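Putative short-chain oxidoreductase (Thermus thermophilus, PDB 2YUT) binds NADP in a Rossmann-fold domain and, as a member of the short-chain dehydrogenase/reductase family, probably works as an oxidoreductase. Local coordinates at residues Asp68-Ala73 / Ala116-Ala121. Sequence-based numbering, arbitrary orientation.
Sequences DLLVHA and AVFFGA. With NAP (NADP nicotinamide-adenine-dinucleotide phosphate), chain B.
CG of H72 lies anti to its own N (chi1 -165°), while CG of F118 swings beside its backbone N (chi1 -64°), which carries the phenyl toward H72 and brings CD1 and CE1 against CB of H72. CB of H72 sits 3.7 Å from CD1 of F118, and the two rings meet obliquely, their planes at 50°. CD2 of L70 reaches CZ of the same phenyl and CB of A116, and V104 and A101 of helix 89-107 pack onto this face. Both imidazole nitrogens are bonded elsewhere, NE2 to T100 and ND1 more weakly to T6.

Between the backbones, two nearly straight hydrogen bonds join the strands, V117 N to L70 O at 2.7 Å and H72 N to V117 O at 3.0 Å. They belong to the central parallel sheet of the Rossmann fold, strand order 3-2-1-4-5-6, and join its fourth and fifth strands where both run toward NADP.

On the face of V71 and V117, F119 turns its ring back toward V71 and A73. V71 CG1 meets its edge 3.8 Å from CE2, and H72 O comes to the edge at CD2. Beyond the last direct bond the strands part, and a water bridges them, donating to H72 O (2.8 Å) and accepting from F119 N. CB of F119 lies 3.7 Å from O4D of the nicotinamide ribose, and A73 O approaches the adenosine ribose at C4B.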
ATOM      1  N   ASP A  68     -24.301   0.280 -12.002  1.00 15.99           N
ATOM      2  CA  ASP A  68     -23.888  -0.412 -13.219  1.00 13.43           C
ATOM      3  C   ASP A  68     -22.431  -0.017 -13.456  1.00 18.08           C
ATOM      4  O   ASP A  68     -21.654  -0.768 -14.053  1.00 18.73           O
ATOM      5  CB  ASP A  68     -24.724   0.037 -14.424  1.00 15.02           C
ATOM      6  CG  ASP A  68     -26.180  -0.356 -14.304  1.00 18.52           C
ATOM      7  OD1 ASP A  68     -26.464  -1.571 -14.289  1.00 17.94           O
ATOM      8  OD2 ASP A  68     -27.039   0.549 -14.218  1.00 17.85           O
ATOM      9  N   LEU A  69     -22.070   1.175 -12.980  1.00 12.34           N
ATOM     10  CA  LEU A  69     -20.713   1.686 -13.150  1.00 16.74           C
ATOM     11  C   LEU A  69     -20.256   2.595 -12.013  1.00 12.43           C
ATOM     12  O   LEU A  69     -20.975   3.501 -11.590  1.00 15.10           O
ATOM     13  CB  LEU A  69     -20.600   2.456 -14.473  1.00 13.36           C
ATOM     14  CG  LEU A  69     -19.240   3.114 -14.771  1.00 21.51           C
ATOM     15  CD1 LEU A  69     -18.179   2.035 -14.949  1.00  9.71           C
ATOM     16  CD2 LEU A  69     -19.329   3.978 -16.030  1.00 13.91           C
ATOM     17  N   LEU A  70     -19.048   2.336 -11.527  1.00 15.00           N
ATOM     18  CA  LEU A  70     -18.440   3.132 -10.467  1.00 14.50           C
ATOM     19  C   LEU A  70     -17.083   3.612 -10.964  1.00 14.81           C
ATOM     20  O   LEU A  70     -16.286   2.823 -11.476  1.00 15.11           O
ATOM     21  CB  LEU A  70     -18.246   2.289  -9.198  1.00 13.56           C
ATOM     22  CG  LEU A  70     -17.306   2.854  -8.122  1.00 19.26           C
ATOM     23  CD1 LEU A  70     -17.938   4.072  -7.449  1.00 12.75           C
ATOM     24  CD2 LEU A  70     -17.016   1.772  -7.086  1.00 21.42           C
ATOM     25  N   VAL A  71     -16.835   4.913 -10.847  1.00 11.64           N
ATOM     26  CA  VAL A  71     -15.558   5.479 -11.247  1.00 13.12           C
ATOM     27  C   VAL A  71     -15.035   6.220 -10.021  1.00 16.39           C
ATOM     28  O   VAL A  71     -15.548   7.283  -9.661  1.00 16.27           O
ATOM     29  CB  VAL A  71     -15.699   6.468 -12.429  1.00 16.38           C
ATOM     30  CG1 VAL A  71     -14.327   6.974 -12.837  1.00 13.96           C
ATOM     31  CG2 VAL A  71     -16.376   5.783 -13.616  1.00 16.49           C
ATOM     32  N   HIS A  72     -14.024   5.643  -9.380  1.00 15.58           N
ATOM     33  CA  HIS A  72     -13.427   6.210  -8.169  1.00 21.29           C
ATOM     34  C   HIS A  72     -12.233   7.102  -8.536  1.00 21.08           C
ATOM     35  O   HIS A  72     -11.073   6.693  -8.427  1.00 14.66           O
ATOM     36  CB  HIS A  72     -12.989   5.059  -7.252  1.00 18.80           C
ATOM     37  CG  HIS A  72     -12.691   5.467  -5.841  1.00 18.35           C
ATOM     38  ND1 HIS A  72     -13.667   5.894  -4.965  1.00 13.54           N
ATOM     39  CD2 HIS A  72     -11.530   5.472  -5.142  1.00 14.98           C
ATOM     40  CE1 HIS A  72     -13.121   6.142  -3.788  1.00 22.28           C
ATOM     41  NE2 HIS A  72     -11.825   5.891  -3.868  1.00 16.39           N
ATOM     42  N   ALA A  73     -12.526   8.319  -8.984  1.00 13.96           N
ATOM     43  CA  ALA A  73     -11.488   9.268  -9.387  1.00 18.87           C
ATOM     44  C   ALA A  73     -11.039  10.057  -8.162  1.00 18.24           C
ATOM     45  O   ALA A  73     -11.008  11.287  -8.173  1.00 15.75           O
ATOM     46  CB  ALA A  73     -12.036  10.217 -10.459  1.00 18.21           C
ATOM     47  N   ALA A 116     -16.359  -1.542 -11.998  1.00 18.54           N
ATOM     48  CA  ALA A 116     -15.900  -0.631 -10.959  1.00 17.13           C
ATOM     49  C   ALA A 116     -14.480  -0.262 -11.355  1.00 18.33           C
ATOM     50  O   ALA A 116     -13.586  -1.112 -11.394  1.00 20.71           O
ATOM     51  CB  ALA A 116     -15.939  -1.317  -9.596  1.00 18.48           C
ATOM     52  N   VAL A 117     -14.292   1.017 -11.661  1.00 16.12           N
ATOM     53  CA  VAL A 117     -13.019   1.538 -12.130  1.00 11.55           C
ATOM     54  C   VAL A 117     -12.223   2.279 -11.066  1.00 17.74           C
ATOM     55  O   VAL A 117     -12.751   3.142 -10.366  1.00 17.47           O
ATOM     56  CB  VAL A 117     -13.252   2.490 -13.335  1.00 17.52           C
ATOM     57  CG1 VAL A 117     -11.930   2.936 -13.922  1.00 13.66           C
ATOM     58  CG2 VAL A 117     -14.117   1.796 -14.386  1.00 15.96           C
ATOM     59  N   PHE A 118     -10.942   1.941 -10.970  1.00 15.15           N
ATOM     60  CA  PHE A 118     -10.041   2.556 -10.002  1.00 14.08           C
ATOM     61  C   PHE A 118      -8.789   2.982 -10.746  1.00 11.39           C
ATOM     62  O   PHE A 118      -8.501   2.475 -11.832  1.00 17.28           O
ATOM     63  CB  PHE A 118      -9.700   1.552  -8.896  1.00 15.55           C
ATOM     64  CG  PHE A 118     -10.887   1.145  -8.072  1.00 15.37           C
ATOM     65  CD1 PHE A 118     -11.236   1.862  -6.928  1.00 15.08           C
ATOM     66  CD2 PHE A 118     -11.686   0.074  -8.463  1.00 16.38           C
ATOM     67  CE1 PHE A 118     -12.363   1.522  -6.185  1.00 13.07           C
ATOM     68  CE2 PHE A 118     -12.816  -0.278  -7.731  1.00 14.70           C
ATOM     69  CZ  PHE A 118     -13.158   0.447  -6.591  1.00 13.83           C
ATOM     70  N   PHE A 119      -8.036   3.906 -10.162  1.00 13.85           N
ATOM     71  CA  PHE A 119      -6.837   4.415 -10.804  1.00 16.31           C
ATOM     72  C   PHE A 119      -5.548   4.119 -10.029  1.00 19.72           C
ATOM     73  O   PHE A 119      -5.386   4.534  -8.880  1.00 17.02           O
ATOM     74  CB  PHE A 119      -7.008   5.923 -11.024  1.00 13.50           C
ATOM     75  CG  PHE A 119      -8.212   6.271 -11.868  1.00 14.91           C
ATOM     76  CD1 PHE A 119      -8.109   6.343 -13.259  1.00 12.39           C
ATOM     77  CD2 PHE A 119      -9.459   6.461 -11.278  1.00 15.48           C
ATOM     78  CE1 PHE A 119      -9.234   6.595 -14.051  1.00 14.85           C
ATOM     79  CE2 PHE A 119     -10.596   6.714 -12.058  1.00 20.20           C
ATOM     80  CZ  PHE A 119     -10.484   6.781 -13.449  1.00 17.35           C
ATOM     81  N   GLY A 120      -4.640   3.387 -10.670  1.00 17.92           N
ATOM     82  CA  GLY A 120      -3.374   3.059 -10.043  1.00 22.71           C
ATOM     83  C   GLY A 120      -2.294   3.965 -10.599  1.00 26.13           C
ATOM     84  O   GLY A 120      -2.498   5.173 -10.716  1.00 20.55           O
ATOM     85  N   ALA A 121      -1.149   3.389 -10.953  1.00 22.80           N
ATOM     86  CA  ALA A 121      -0.053   4.179 -11.504  1.00 27.33           C
ATOM     87  C   ALA A 121       1.024   3.311 -12.132  1.00 20.77           C
ATOM     88  O   ALA A 121       1.229   2.171 -11.723  1.00 24.56           O
ATOM     89  CB  ALA A 121       0.568   5.041 -10.415  1.00 17.28           C
TER
HETATM   90  PA  NAP B 500      -7.803  15.851  -8.496  1.00 17.20           P
HETATM   91  O1A NAP B 500      -6.942  16.504  -7.303  1.00 15.17           O
HETATM   92  O2A NAP B 500      -8.112  16.812  -9.579  1.00 15.79           O
HETATM   93  O5B NAP B 500      -9.134  15.271  -7.806  1.00 18.56           O
HETATM   94  C5B NAP B 500      -9.041  14.452  -6.638  1.00 15.52           C
HETATM   95  C4B NAP B 500     -10.438  14.050  -6.164  1.00 20.89           C
HETATM   96  O4B NAP B 500     -10.292  13.216  -5.001  1.00 20.90           O
HETATM   97  C3B NAP B 500     -11.228  15.288  -5.729  1.00 20.66           C
HETATM   98  O3B NAP B 500     -12.587  15.172  -6.159  1.00 24.78           O
HETATM   99  C2B NAP B 500     -11.155  15.205  -4.206  1.00 19.79           C
HETATM  100  O2B NAP B 500     -12.330  15.791  -3.641  1.00 21.54           O
HETATM  101  C1B NAP B 500     -11.268  13.688  -4.062  1.00 17.35           C
HETATM  102  N9A NAP B 500     -10.917  13.276  -2.684  1.00 23.60           N
HETATM  103  C8A NAP B 500      -9.720  13.405  -2.115  1.00 19.38           C
HETATM  104  N7A NAP B 500      -9.775  12.960  -0.861  1.00 21.90           N
HETATM  105  C5A NAP B 500     -11.016  12.545  -0.631  1.00 15.59           C
HETATM  106  C6A NAP B 500     -11.668  12.013   0.475  1.00 24.31           C
HETATM  107  N6A NAP B 500     -11.010  11.814   1.613  1.00 15.51           N
HETATM  108  N1A NAP B 500     -12.970  11.709   0.375  1.00 20.22           N
HETATM  109  C2A NAP B 500     -13.632  11.906  -0.753  1.00 22.83           C
HETATM  110  N3A NAP B 500     -13.045  12.411  -1.823  1.00 12.63           N
HETATM  111  C4A NAP B 500     -11.746  12.741  -1.794  1.00 20.19           C
HETATM  112  O3  NAP B 500      -6.948  14.574  -8.982  1.00 16.51           O
HETATM  113  PN  NAP B 500      -7.175  13.854 -10.405  1.00 19.25           P
HETATM  114  O1N NAP B 500      -6.084  14.246 -11.327  1.00 18.87           O
HETATM  115  O2N NAP B 500      -8.575  14.038 -10.848  1.00 19.76           O
HETATM  116  O5D NAP B 500      -6.945  12.299 -10.057  1.00 18.99           O
HETATM  117  C5D NAP B 500      -8.045  11.385 -10.022  1.00 18.84           C
HETATM  118  C4D NAP B 500      -7.563   9.945  -9.819  1.00 15.42           C
HETATM  119  O4D NAP B 500      -6.662   9.648 -10.904  1.00 17.45           O
HETATM  120  C3D NAP B 500      -6.738   9.823  -8.535  1.00 17.59           C
HETATM  121  O3D NAP B 500      -6.758   8.483  -8.037  1.00 19.98           O
HETATM  122  C2D NAP B 500      -5.343  10.171  -9.046  1.00 18.43           C
HETATM  123  O2D NAP B 500      -4.327   9.647  -8.185  1.00 18.66           O
HETATM  124  C1D NAP B 500      -5.372   9.358 -10.339  1.00 15.66           C
HETATM  125  N1N NAP B 500      -4.262   9.690 -11.260  1.00 18.11           N
HETATM  126  C2N NAP B 500      -4.044  11.019 -11.647  1.00 16.99           C
HETATM  127  C3N NAP B 500      -2.998  11.325 -12.509  1.00 20.84           C
HETATM  128  C7N NAP B 500      -2.762  12.775 -12.940  1.00 26.68           C
HETATM  129  O7N NAP B 500      -1.744  13.097 -13.550  1.00 22.87           O
HETATM  130  N7N NAP B 500      -3.725  13.626 -12.594  1.00 13.22           N
HETATM  131  C4N NAP B 500      -2.168  10.316 -12.983  1.00 25.48           C
HETATM  132  C5N NAP B 500      -2.380   8.995 -12.602  1.00 28.51           C
HETATM  133  C6N NAP B 500      -3.424   8.677 -11.742  1.00 23.26           C
HETATM  134  P2B NAP B 500     -12.393  17.346  -3.226  1.00 34.07           P
HETATM  135  O1X NAP B 500     -11.593  18.180  -4.347  1.00 30.57           O
HETATM  136  O2X NAP B 500     -13.945  17.751  -3.371  1.00 29.87           O
HETATM  137  O3X NAP B 500     -11.870  17.588  -1.863  1.00 35.27           O
HETATM  138  O   HOH W   1      -9.028   4.950  -7.663  1.00 11.39           O